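Local coordinates for protein alanine racemase (Acinetobacter baumannii, PDB 4QHR) that belongs to the alanine racemase family of pyridoxal-phosphate proteins, which join a TIM-barrel N-terminal domain to a mainly beta C-terminal domain and here assemble as a dimer, at residues Phe286-Cys294 and Thr312-Leu322; Met1-Asp9 and Val269-Tyr277. One frame throughout, in Å; residues are numbered along the deposited sequence.

Both contacts build the beta part of the chain, and their centres lie about 14 Å apart. Contact 1 ties the 286-294 hairpin to 312-322 inside the C-terminal domain; contact 2 brings the first residues of the chain, M1-D9, against the V269-Y277 loop of that same domain. Both reach one mixed sheet, and L322 is the chief go-between: its CD2 packs on Y277 CE1 at 3.6 Å and its CD1 on I271 CG1 at 3.7 Å. V287 CG1 adds a looser touch, 3.9 Å from Y277 OH. K34, which carries the pyridoxal phosphate, belongs instead to the TIM-barrel domain, in neither contact.

Contact 1 (Phe286-Cys294 and Thr312-Leu322); sequences FVAIDGKLC and TQVKLGTQVEL
I289 spreads both branches against 312-322. Its CD1, at the end of an extended chain, meets V320 CG2 at 3.6 Å, crossing it at a slant. With CG1 opposite the carbonyl carbon (chi1 -57°), CG2 lies opposite the backbone N and branches off roughly at a right angle to CD1, touching T318 CG2 at 3.6 Å and V314 CG1 at 3.9 Å. Valine suits positions 287 and 320 because its two methyls diverge close to the backbone: V320 turns CG1 to V287 CG2 (3.6 Å), and V287 CG1 runs alongside L322 CD2 (3.7 Å). I307 also packs on V287 and I289. On the strand's other side, the small CB of A288 sits 3.9 Å from E321 CB, while the extended chain of E321 carries its carboxylate to H326 and R327 N. A288 N reaches E321 O (3.0 Å) and E321 N reaches A288 O (2.9 Å), both nearly straight. Waters flank the pair, joining F286 O to L322 O and D290 N to Q319 O. This is a tight beta-hairpin with a type I' turn, its strand 286-289 joined by one antiparallel hydrogen-bonded bridge to strand 319-321 of the C-terminal domain's mixed sheet, the 136° between strands keeping the pairing short.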
ATOM      1  N   PHE A 286       9.091  -2.040 -16.149  1.00  9.40           N
ATOM      2  CA  PHE A 286      10.411  -1.469 -16.254  1.00  9.46           C
ATOM      3  C   PHE A 286      10.633  -0.477 -15.124  1.00  9.34           C
ATOM      4  O   PHE A 286       9.674   0.089 -14.593  1.00  8.99           O
ATOM      5  CB  PHE A 286      10.568  -0.766 -17.616  1.00  9.68           C
ATOM      6  CG  PHE A 286      10.442  -1.709 -18.793  1.00  9.95           C
ATOM      7  CD1 PHE A 286       9.212  -1.984 -19.303  1.00 10.00           C
ATOM      8  CD2 PHE A 286      11.561  -2.328 -19.350  1.00 10.25           C
ATOM      9  CE1 PHE A 286       9.059  -2.898 -20.362  1.00 10.41           C
ATOM     10  CE2 PHE A 286      11.424  -3.218 -20.413  1.00 10.46           C
ATOM     11  CZ  PHE A 286      10.151  -3.506 -20.908  1.00 10.26           C
ATOM     12  N   VAL A 287      11.900  -0.266 -14.787  1.00  9.19           N
ATOM     13  CA  VAL A 287      12.328   0.871 -13.989  1.00  9.56           C
ATOM     14  C   VAL A 287      13.212   1.796 -14.863  1.00 10.18           C
ATOM     15  O   VAL A 287      13.697   1.389 -15.935  1.00 10.76           O
ATOM     16  CB  VAL A 287      13.088   0.469 -12.748  1.00  9.54           C
ATOM     17  CG1 VAL A 287      12.245  -0.464 -11.883  1.00  9.46           C
ATOM     18  CG2 VAL A 287      14.428  -0.230 -13.085  1.00  9.28           C
ATOM     19  N   ALA A 288      13.458   3.004 -14.384  1.00 11.41           N
ATOM     20  CA  ALA A 288      14.273   3.973 -15.120  1.00 11.92           C
ATOM     21  C   ALA A 288      15.586   4.143 -14.385  1.00 12.64           C
ATOM     22  O   ALA A 288      15.602   4.412 -13.165  1.00 12.14           O
ATOM     23  CB  ALA A 288      13.546   5.285 -15.243  1.00 11.87           C
ATOM     24  N   ILE A 289      16.690   3.945 -15.093  1.00 13.22           N
ATOM     25  CA  ILE A 289      18.040   4.060 -14.511  1.00 13.97           C
ATOM     26  C   ILE A 289      18.968   4.655 -15.575  1.00 15.10           C
ATOM     27  O   ILE A 289      19.002   4.134 -16.690  1.00 15.22           O
ATOM     28  CB  ILE A 289      18.672   2.671 -14.170  1.00 14.86           C
ATOM     29  CG1 ILE A 289      17.790   1.884 -13.226  1.00 14.08           C
ATOM     30  CG2 ILE A 289      20.096   2.855 -13.611  1.00 15.14           C
ATOM     31  CD1 ILE A 289      18.296   0.497 -12.880  1.00 14.05           C
ATOM     32  N   ASP A 290      19.712   5.708 -15.225  1.00 16.18           N
ATOM     33  CA  ASP A 290      20.796   6.264 -16.050  1.00 16.92           C
ATOM     34  C   ASP A 290      20.261   6.650 -17.461  1.00 17.00           C
ATOM     35  O   ASP A 290      20.977   6.493 -18.462  1.00 17.16           O
ATOM     36  CB  ASP A 290      21.974   5.245 -16.130  1.00 17.47           C
ATOM     37  CG  ASP A 290      23.271   5.860 -16.737  1.00 19.11           C
ATOM     38  OD1 ASP A 290      23.645   6.964 -16.339  1.00 19.40           O
ATOM     39  OD2 ASP A 290      23.906   5.242 -17.624  1.00 21.74           O
ATOM     40  N   GLY A 291      19.010   7.121 -17.534  1.00 16.69           N
ATOM     41  CA  GLY A 291      18.384   7.432 -18.822  1.00 16.45           C
ATOM     42  C   GLY A 291      17.893   6.276 -19.657  1.00 16.90           C
ATOM     43  O   GLY A 291      17.466   6.477 -20.811  1.00 15.34           O
ATOM     44  N   LYS A 292      17.921   5.070 -19.096  1.00 17.58           N
ATOM     45  CA  LYS A 292      17.403   3.882 -19.770  1.00 18.32           C
ATOM     46  C   LYS A 292      16.241   3.282 -18.993  1.00 16.99           C
ATOM     47  O   LYS A 292      15.958   3.648 -17.860  1.00 15.38           O
ATOM     48  CB  LYS A 292      18.495   2.828 -19.887  1.00 20.14           C
ATOM     49  CG  LYS A 292      19.475   3.115 -21.010  1.00 22.67           C
ATOM     50  CD  LYS A 292      20.835   3.473 -20.484  1.00 23.19           C
ATOM     51  CE  LYS A 292      21.648   4.245 -21.514  1.00 24.21           C
ATOM     52  NZ  LYS A 292      22.264   5.434 -20.830  1.00 23.15           N
ATOM     53  N   LEU A 293      15.587   2.344 -19.641  1.00 17.12           N
ATOM     54  CA  LEU A 293      14.516   1.568 -19.051  1.00 16.93           C
ATOM     55  C   LEU A 293      15.064   0.187 -18.934  1.00 16.92           C
ATOM     56  O   LEU A 293      15.619  -0.315 -19.938  1.00 15.71           O
ATOM     57  CB  LEU A 293      13.280   1.580 -19.955  1.00 17.39           C
ATOM     58  CG  LEU A 293      12.637   2.958 -19.971  1.00 18.38           C
ATOM     59  CD1 LEU A 293      11.587   3.099 -21.085  1.00 19.48           C
ATOM     60  CD2 LEU A 293      12.022   3.304 -18.614  1.00 18.26           C
ATOM     61  N   CYS A 294      14.929  -0.424 -17.741  1.00 15.60           N
ATOM     62  CA  CYS A 294      15.405  -1.760 -17.445  1.00 15.26           C
ATOM     63  C   CYS A 294      14.277  -2.648 -16.937  1.00 14.40           C
ATOM     64  O   CYS A 294      13.551  -2.255 -16.009  1.00 13.12           O
ATOM     65  CB  CYS A 294      16.492  -1.711 -16.372  1.00 16.85           C
ATOM     66  SG  CYS A 294      17.847  -0.640 -16.830  1.00 19.19           S
ATOM     67  N   THR A 312      23.012  -1.628 -19.266  1.00 28.79           N
ATOM     68  CA  THR A 312      23.018  -0.351 -18.556  1.00 28.76           C
ATOM     69  C   THR A 312      24.161  -0.284 -17.537  1.00 28.48           C
ATOM     70  O   THR A 312      24.340  -1.194 -16.707  1.00 29.05           O
ATOM     71  CB  THR A 312      21.661  -0.181 -17.819  1.00 29.13           C
ATOM     72  OG1 THR A 312      20.584  -0.381 -18.754  1.00 32.27           O
ATOM     73  CG2 THR A 312      21.506   1.196 -17.161  1.00 28.40           C
ATOM     74  N   GLN A 313      24.913   0.802 -17.566  1.00 27.66           N
ATOM     75  CA  GLN A 313      26.029   0.952 -16.629  1.00 28.46           C
ATOM     76  C   GLN A 313      25.526   1.344 -15.256  1.00 25.04           C
ATOM     77  O   GLN A 313      24.862   2.375 -15.106  1.00 24.61           O
ATOM     78  CB  GLN A 313      27.023   1.999 -17.094  1.00 31.14           C
ATOM     79  CG  GLN A 313      27.970   1.508 -18.168  1.00 35.27           C
ATOM     80  CD  GLN A 313      29.238   2.333 -18.245  1.00 38.00           C
ATOM     81  OE1 GLN A 313      30.226   1.897 -18.849  1.00 43.46           O
ATOM     82  NE2 GLN A 313      29.232   3.530 -17.629  1.00 40.14           N
ATOM     83  N   VAL A 314      25.842   0.511 -14.264  1.00 21.49           N
ATOM     84  CA  VAL A 314      25.365   0.732 -12.922  1.00 19.48           C
ATOM     85  C   VAL A 314      26.460   0.393 -11.942  1.00 18.26           C
ATOM     86  O   VAL A 314      27.485  -0.205 -12.310  1.00 17.69           O
ATOM     87  CB  VAL A 314      24.124  -0.127 -12.578  1.00 19.50           C
ATOM     88  CG1 VAL A 314      22.958   0.218 -13.501  1.00 19.33           C
ATOM     89  CG2 VAL A 314      24.461  -1.622 -12.614  1.00 19.18           C
ATOM     90  N   LYS A 315      26.231   0.809 -10.710  1.00 16.52           N
ATOM     91  CA  LYS A 315      27.063   0.453  -9.616  1.00 16.64           C
ATOM     92  C   LYS A 315      26.204   0.219  -8.392  1.00 15.44           C
ATOM     93  O   LYS A 315      25.008   0.525  -8.383  1.00 15.26           O
ATOM     94  CB  LYS A 315      28.033   1.584  -9.298  1.00 17.53           C
ATOM     95  CG  LYS A 315      29.138   1.798 -10.321  1.00 17.88           C
ATOM     96  CD  LYS A 315      30.142   2.790  -9.771  1.00 18.29           C
ATOM     97  CE  LYS A 315      31.044   2.319  -8.640  1.00 17.97           C
ATOM     98  NZ  LYS A 315      32.118   1.430  -9.155  1.00 17.05           N
ATOM     99  N   LEU A 316      26.834  -0.299  -7.346  1.00 14.68           N
ATOM    100  CA  LEU A 316      26.232  -0.337  -6.020  1.00 14.48           C
ATOM    101  C   LEU A 316      25.947   1.127  -5.638  1.00 15.02           C
ATOM    102  O   LEU A 316      26.794   2.005  -5.824  1.00 15.29           O
ATOM    103  CB  LEU A 316      27.141  -1.043  -4.997  1.00 13.80           C
ATOM    104  CG  LEU A 316      27.343  -2.551  -5.194  1.00 13.78           C
ATOM    105  CD1 LEU A 316      28.377  -3.062  -4.210  1.00 13.95           C
ATOM    106  CD2 LEU A 316      26.042  -3.347  -5.046  1.00 13.96           C
ATOM    107  N   GLY A 317      24.717   1.396  -5.186  1.00 14.42           N
ATOM    108  CA  GLY A 317      24.294   2.757  -4.848  1.00 14.03           C
ATOM    109  C   GLY A 317      23.619   3.504  -5.974  1.00 13.85           C
ATOM    110  O   GLY A 317      23.114   4.593  -5.736  1.00 15.22           O
ATOM    111  N   THR A 318      23.619   2.967  -7.185  1.00 12.78           N
ATOM    112  CA  THR A 318      22.981   3.656  -8.314  1.00 13.53           C
ATOM    113  C   THR A 318      21.486   3.785  -8.040  1.00 13.28           C
ATOM    114  O   THR A 318      20.866   2.839  -7.552  1.00 11.63           O
ATOM    115  CB  THR A 318      23.159   2.892  -9.605  1.00 13.74           C
ATOM    116  OG1 THR A 318      24.512   3.024 -10.028  1.00 13.27           O
ATOM    117  CG2 THR A 318      22.223   3.324 -10.692  1.00 13.75           C
ATOM    118  N   GLN A 319      20.977   4.972  -8.370  1.00 13.69           N
ATOM    119  CA  GLN A 319      19.634   5.390  -8.066  1.00 14.93           C
ATOM    120  C   GLN A 319      18.730   4.797  -9.119  1.00 11.97           C
ATOM    121  O   GLN A 319      19.066   4.769 -10.239  1.00 11.21           O
ATOM    122  CB  GLN A 319      19.510   6.932  -8.026  1.00 17.69           C
ATOM    123  CG  GLN A 319      19.533   7.516  -6.605  1.00 21.63           C
ATOM    124  CD  GLN A 319      18.638   8.755  -6.483  1.00 25.59           C
ATOM    125  OE1 GLN A 319      19.103   9.867  -6.736  1.00 28.79           O
ATOM    126  NE2 GLN A 319      17.337   8.569  -6.084  1.00 27.02           N
ATOM    127  N   VAL A 320      17.589   4.314  -8.708  1.00 10.70           N
ATOM    128  CA  VAL A 320      16.658   3.620  -9.577  1.00  9.98           C
ATOM    129  C   VAL A 320      15.255   4.243  -9.386  1.00  9.84           C
ATOM    130  O   VAL A 320      14.788   4.364  -8.234  1.00 10.10           O
ATOM    131  CB  VAL A 320      16.580   2.130  -9.192  1.00  9.87           C
ATOM    132  CG1 VAL A 320      15.519   1.383 -10.006  1.00  9.54           C
ATOM    133  CG2 VAL A 320      17.941   1.475  -9.385  1.00 10.12           C
ATOM    134  N   GLU A 321      14.642   4.670 -10.485  1.00  9.53           N
ATOM    135  CA  GLU A 321      13.340   5.298 -10.454  1.00  9.68           C
ATOM    136  C   GLU A 321      12.243   4.279 -10.710  1.00  9.77           C
ATOM    137  O   GLU A 321      12.203   3.637 -11.776  1.00  9.82           O
ATOM    138  CB  GLU A 321      13.266   6.425 -11.490  1.00  9.59           C
ATOM    139  CG  GLU A 321      11.875   7.071 -11.586  1.00  9.62           C
ATOM    140  CD  GLU A 321      11.856   8.191 -12.634  1.00 10.06           C
ATOM    141  OE1 GLU A 321      12.890   8.899 -12.715  1.00 11.06           O
ATOM    142  OE2 GLU A 321      10.868   8.322 -13.380  1.00  9.39           O
ATOM    143  N   LEU A 322      11.329   4.135  -9.750  1.00  9.77           N
ATOM    144  CA  LEU A 322      10.222   3.203  -9.898  1.00  9.26           C
ATOM    145  C   LEU A 322       9.079   3.866 -10.625  1.00  9.26           C
ATOM    146  O   LEU A 322       8.461   3.274 -11.497  1.00  9.09           O
ATOM    147  CB  LEU A 322       9.820   2.667  -8.551  1.00  9.86           C
ATOM    148  CG  LEU A 322      11.075   2.084  -7.918  1.00 10.42           C
ATOM    149  CD1 LEU A 322      10.963   2.208  -6.447  1.00 10.91           C
ATOM    150  CD2 LEU A 322      11.354   0.686  -8.457  1.00 10.22           C
TER
HETATM  151  O   HOH W   1       8.672   0.413 -12.080  1.00  5.79           O
HETATM  152  O   HOH W   2      20.188   6.590 -12.272  1.00 25.68           O

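Contact 2 (Met1-Asp9 and Val269-Tyr277); sequences MRQATVYID and VSIGYGDGY
R2 sends its guanidinium out on a chain extended as far as NE, where it turns, with CG opposite the backbone N (chi1 -172°), to meet the carboxylate of D275 end-on. NH2 bonds to OD2 at 2.8 Å and NH1 to OD1 at 3.1 Å. Both bonds are nearly straight and arrive on the syn sides of the oxygens, with the two flat groups only 13° from coplanar, so the pairing fixes the rotation of each. Arginine suits the place because it can fill both oxygens at once and still use NH2 on D303 O. S270 O lies over one face of the guanidinium, 3.3 Å from NH2, too poorly angled for a hydrogen bond but probably a favourable place for a carbonyl dipole. D275 has further duties: OD2 takes the N-H of G272 (2.9 Å) on its anti lone pair, while OD1 is in a salt bridge with R350. F82 of the second subunit packs on R2.

Q3 takes part through its backbone. S270 OG donates to Q3 O at 2.7 Å, tilted 28° from the carbonyl plane, and a water accepts from Q3 N (2.8 Å) and donates to the same hydroxyl (2.9 Å). A serine does well here, its short side chain serving a donor and an acceptor together at the centre of an inverse gamma turn. The chain then enters strand 4-8, an N-terminal strand added to the C-terminal domain's mixed sheet between strands 234-246 and 352-355.

A4 aims its methyl at the loop, where CB packs unusually tightly on I271 CD1, at 3.5 Å. Alanine fits so close an approach, and I271 extends the apolar contact to I305 and L322.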
ATOM      1  N   MET A   1      22.089   3.875   5.413  1.00 17.14           N
ATOM      2  CA  MET A   1      20.677   3.437   5.598  1.00 17.40           C
ATOM      3  C   MET A   1      20.142   2.992   4.235  1.00 14.93           C
ATOM      4  O   MET A   1      20.560   3.498   3.191  1.00 13.62           O
ATOM      5  CB  MET A   1      19.786   4.541   6.154  1.00 20.04           C
ATOM      6  CG  MET A   1      19.578   5.686   5.198  1.00 24.09           C
ATOM      7  SD  MET A   1      18.817   7.203   5.839  1.00 33.40           S
ATOM      8  CE  MET A   1      17.073   6.766   5.760  1.00 29.82           C
ATOM      9  N   ARG A   2      19.205   2.055   4.297  1.00 12.47           N
ATOM     10  CA  ARG A   2      18.412   1.652   3.135  1.00 11.47           C
ATOM     11  C   ARG A   2      17.776   2.862   2.501  1.00 10.82           C
ATOM     12  O   ARG A   2      17.219   3.726   3.190  1.00 11.37           O
ATOM     13  CB  ARG A   2      17.290   0.638   3.560  1.00 10.77           C
ATOM     14  CG  ARG A   2      16.555   0.030   2.368  1.00 10.38           C
ATOM     15  CD  ARG A   2      15.610  -1.011   2.863  1.00  9.85           C
ATOM     16  NE  ARG A   2      14.773  -1.677   1.861  1.00  9.19           N
ATOM     17  CZ  ARG A   2      13.538  -1.294   1.542  1.00  8.65           C
ATOM     18  NH1 ARG A   2      13.018  -0.162   2.060  1.00  8.48           N
ATOM     19  NH2 ARG A   2      12.835  -2.005   0.664  1.00  8.09           N
ATOM     20  N   GLN A   3      17.886   2.941   1.186  1.00 10.50           N
ATOM     21  CA  GLN A   3      17.353   4.041   0.380  1.00 10.76           C
ATOM     22  C   GLN A   3      16.083   3.619  -0.365  1.00  9.65           C
ATOM     23  O   GLN A   3      16.109   2.794  -1.253  1.00  9.45           O
ATOM     24  CB  GLN A   3      18.416   4.504  -0.607  1.00 11.28           C
ATOM     25  CG  GLN A   3      19.650   4.983   0.112  1.00 12.63           C
ATOM     26  CD  GLN A   3      19.394   6.174   1.029  1.00 13.39           C
ATOM     27  OE1 GLN A   3      18.645   7.076   0.703  1.00 15.11           O
ATOM     28  NE2 GLN A   3      20.000   6.158   2.173  1.00 14.37           N
ATOM     29  N   ALA A   4      14.981   4.202   0.073  1.00  9.39           N
ATOM     30  CA  ALA A   4      13.656   4.107  -0.545  1.00  9.16           C
ATOM     31  C   ALA A   4      13.012   5.430  -0.215  1.00  8.68           C
ATOM     32  O   ALA A   4      12.804   5.749   0.948  1.00  8.54           O
ATOM     33  CB  ALA A   4      12.865   2.950   0.067  1.00  9.13           C
ATOM     34  N   THR A   5      12.720   6.212  -1.243  1.00  8.70           N
ATOM     35  CA  THR A   5      12.330   7.617  -1.110  1.00  8.22           C
ATOM     36  C   THR A   5      11.165   8.050  -2.034  1.00  8.15           C
ATOM     37  O   THR A   5      11.064   7.658  -3.176  1.00  8.24           O
ATOM     38  CB  THR A   5      13.551   8.468  -1.423  1.00  8.50           C
ATOM     39  OG1 THR A   5      14.671   7.954  -0.705  1.00  8.82           O
ATOM     40  CG2 THR A   5      13.358   9.915  -1.002  1.00  8.35           C
ATOM     41  N   VAL A   6      10.297   8.876  -1.489  1.00  8.06           N
ATOM     42  CA  VAL A   6       9.131   9.433  -2.170  1.00  8.01           C
ATOM     43  C   VAL A   6       9.343  10.950  -2.155  1.00  8.14           C
ATOM     44  O   VAL A   6       9.350  11.555  -1.073  1.00  8.25           O
ATOM     45  CB  VAL A   6       7.842   9.087  -1.454  1.00  7.84           C
ATOM     46  CG1 VAL A   6       6.662   9.905  -1.986  1.00  7.78           C
ATOM     47  CG2 VAL A   6       7.528   7.575  -1.543  1.00  7.86           C
ATOM     48  N   TYR A   7       9.542  11.511  -3.335  1.00  8.42           N
ATOM     49  CA  TYR A   7       9.802  12.947  -3.560  1.00  9.14           C
ATOM     50  C   TYR A   7       8.547  13.563  -4.104  1.00  9.07           C
ATOM     51  O   TYR A   7       7.927  12.975  -4.983  1.00  8.55           O
ATOM     52  CB  TYR A   7      10.878  13.173  -4.642  1.00  9.62           C
ATOM     53  CG  TYR A   7      12.245  12.655  -4.309  1.00 10.27           C
ATOM     54  CD1 TYR A   7      12.617  11.356  -4.648  1.00 10.91           C
ATOM     55  CD2 TYR A   7      13.147  13.434  -3.679  1.00 10.55           C
ATOM     56  CE1 TYR A   7      13.866  10.864  -4.361  1.00 11.63           C
ATOM     57  CE2 TYR A   7      14.387  12.946  -3.368  1.00 11.43           C
ATOM     58  CZ  TYR A   7      14.741  11.658  -3.723  1.00 11.66           C
ATOM     59  OH  TYR A   7      15.968  11.153  -3.435  1.00 13.18           O
ATOM     60  N   ILE A   8       8.216  14.745  -3.619  1.00  9.36           N
ATOM     61  CA  ILE A   8       7.029  15.481  -4.030  1.00 10.44           C
ATOM     62  C   ILE A   8       7.427  16.865  -4.542  1.00 10.89           C
ATOM     63  O   ILE A   8       7.908  17.701  -3.753  1.00 11.97           O
ATOM     64  CB  ILE A   8       6.036  15.636  -2.834  1.00 11.05           C
ATOM     65  CG1 ILE A   8       5.713  14.299  -2.177  1.00 11.41           C
ATOM     66  CG2 ILE A   8       4.750  16.311  -3.311  1.00 11.48           C
ATOM     67  CD1 ILE A   8       4.875  13.376  -3.088  1.00 11.80           C
ATOM     68  N   ASP A   9       7.210  17.122  -5.825  1.00 10.94           N
ATOM     69  CA  ASP A   9       7.570  18.389  -6.531  1.00 12.01           C
ATOM     70  C   ASP A   9       6.440  19.425  -6.416  1.00 11.44           C
ATOM     71  O   ASP A   9       5.402  19.278  -7.043  1.00 10.65           O
ATOM     72  CB  ASP A   9       7.930  18.021  -7.960  1.00 13.45           C
ATOM     73  CG  ASP A   9       8.214  19.200  -8.889  1.00 15.86           C
ATOM     74  OD1 ASP A   9       8.264  20.397  -8.540  1.00 15.63           O
ATOM     75  OD2 ASP A   9       8.409  18.844 -10.085  1.00 18.77           O
ATOM     76  N   VAL A 269      17.464  -4.290  -6.121  1.00  9.15           N
ATOM     77  CA  VAL A 269      17.086  -2.952  -5.752  1.00  8.73           C
ATOM     78  C   VAL A 269      16.340  -2.968  -4.418  1.00  8.02           C
ATOM     79  O   VAL A 269      15.559  -3.887  -4.156  1.00  8.19           O
ATOM     80  CB  VAL A 269      16.154  -2.362  -6.825  1.00  9.13           C
ATOM     81  CG1 VAL A 269      15.656  -1.003  -6.415  1.00  9.02           C
ATOM     82  CG2 VAL A 269      16.903  -2.260  -8.158  1.00  9.23           C
ATOM     83  N   SER A 270      16.539  -1.932  -3.611  1.00  7.30           N
ATOM     84  CA  SER A 270      15.968  -1.860  -2.309  1.00  6.77           C
ATOM     85  C   SER A 270      14.535  -1.288  -2.329  1.00  6.43           C
ATOM     86  O   SER A 270      14.262  -0.273  -1.707  1.00  6.36           O
ATOM     87  CB  SER A 270      16.836  -1.028  -1.366  1.00  6.57           C
ATOM     88  OG  SER A 270      17.038   0.313  -1.852  1.00  6.47           O
ATOM     89  N   ILE A 271      13.650  -1.985  -3.004  1.00  6.00           N
ATOM     90  CA  ILE A 271      12.208  -1.701  -2.882  1.00  5.87           C
ATOM     91  C   ILE A 271      11.439  -2.977  -3.071  1.00  5.86           C
ATOM     92  O   ILE A 271      11.923  -3.871  -3.791  1.00  6.03           O
ATOM     93  CB  ILE A 271      11.792  -0.676  -3.923  1.00  5.84           C
ATOM     94  CG1 ILE A 271      10.642   0.148  -3.387  1.00  5.93           C
ATOM     95  CG2 ILE A 271      11.382  -1.336  -5.265  1.00  5.84           C
ATOM     96  CD1 ILE A 271      11.075   1.144  -2.338  1.00  5.93           C
ATOM     97  N   GLY A 272      10.251  -3.082  -2.449  1.00  5.65           N
ATOM     98  CA  GLY A 272       9.353  -4.198  -2.742  1.00  5.66           C
ATOM     99  C   GLY A 272       7.945  -3.854  -2.320  1.00  5.63           C
ATOM    100  O   GLY A 272       7.647  -2.674  -2.045  1.00  5.83           O
ATOM    101  N   TYR A 273       7.077  -4.852  -2.214  1.00  5.65           N
ATOM    102  CA  TYR A 273       5.694  -4.554  -1.925  1.00  5.62           C
ATOM    103  C   TYR A 273       5.479  -4.098  -0.522  1.00  5.49           C
ATOM    104  O   TYR A 273       4.452  -3.507  -0.262  1.00  5.47           O
ATOM    105  CB  TYR A 273       4.699  -5.653  -2.331  1.00  5.66           C
ATOM    106  CG  TYR A 273       4.926  -6.960  -1.597  1.00  5.68           C
ATOM    107  CD1 TYR A 273       4.476  -7.164  -0.318  1.00  5.76           C
ATOM    108  CD2 TYR A 273       5.581  -8.019  -2.243  1.00  5.81           C
ATOM    109  CE1 TYR A 273       4.686  -8.392   0.338  1.00  5.74           C
ATOM    110  CE2 TYR A 273       5.768  -9.217  -1.630  1.00  5.71           C
ATOM    111  CZ  TYR A 273       5.361  -9.389  -0.347  1.00  5.91           C
ATOM    112  OH  TYR A 273       5.647 -10.630   0.230  1.00  6.02           O
ATOM    113  N   GLY A 274       6.455  -4.332   0.365  1.00  5.73           N
ATOM    114  CA  GLY A 274       6.444  -3.787   1.721  1.00  5.75           C
ATOM    115  C   GLY A 274       6.654  -2.294   1.780  1.00  5.80           C
ATOM    116  O   GLY A 274       6.386  -1.665   2.837  1.00  5.58           O
ATOM    117  N   ASP A 275       7.145  -1.722   0.672  1.00  6.04           N
ATOM    118  CA  ASP A 275       7.186  -0.271   0.496  1.00  6.25           C
ATOM    119  C   ASP A 275       5.997   0.280  -0.273  1.00  6.44           C
ATOM    120  O   ASP A 275       5.830   1.487  -0.353  1.00  6.50           O
ATOM    121  CB  ASP A 275       8.422   0.121  -0.256  1.00  6.07           C
ATOM    122  CG  ASP A 275       9.625  -0.372   0.395  1.00  6.03           C
ATOM    123  OD1 ASP A 275      10.024   0.325   1.360  1.00  5.88           O
ATOM    124  OD2 ASP A 275      10.123  -1.466  -0.022  1.00  5.70           O
ATOM    125  N   GLY A 276       5.192  -0.604  -0.809  1.00  6.55           N
ATOM    126  CA  GLY A 276       4.082  -0.230  -1.675  1.00  6.56           C
ATOM    127  C   GLY A 276       4.399  -0.312  -3.161  1.00  6.88           C
ATOM    128  O   GLY A 276       3.580   0.074  -3.960  1.00  6.79           O
ATOM    129  N   TYR A 277       5.560  -0.851  -3.547  1.00  7.05           N
ATOM    130  CA  TYR A 277       5.783  -1.157  -4.943  1.00  7.52           C
ATOM    131  C   TYR A 277       4.985  -2.425  -5.315  1.00  8.10           C
ATOM    132  O   TYR A 277       5.092  -3.409  -4.592  1.00  7.97           O
ATOM    133  CB  TYR A 277       7.268  -1.378  -5.183  1.00  7.52           C
ATOM    134  CG  TYR A 277       7.642  -1.472  -6.655  1.00  7.49           C
ATOM    135  CD1 TYR A 277       7.649  -0.344  -7.465  1.00  7.65           C
ATOM    136  CD2 TYR A 277       7.970  -2.661  -7.221  1.00  7.55           C
ATOM    137  CE1 TYR A 277       7.995  -0.418  -8.811  1.00  7.64           C
ATOM    138  CE2 TYR A 277       8.350  -2.754  -8.560  1.00  7.87           C
ATOM    139  CZ  TYR A 277       8.343  -1.631  -9.356  1.00  8.01           C
ATOM    140  OH  TYR A 277       8.712  -1.742 -10.692  1.00  8.18           O
TER
HETATM  141  O   HOH W   3      19.338   1.064  -0.291  1.00  6.66           O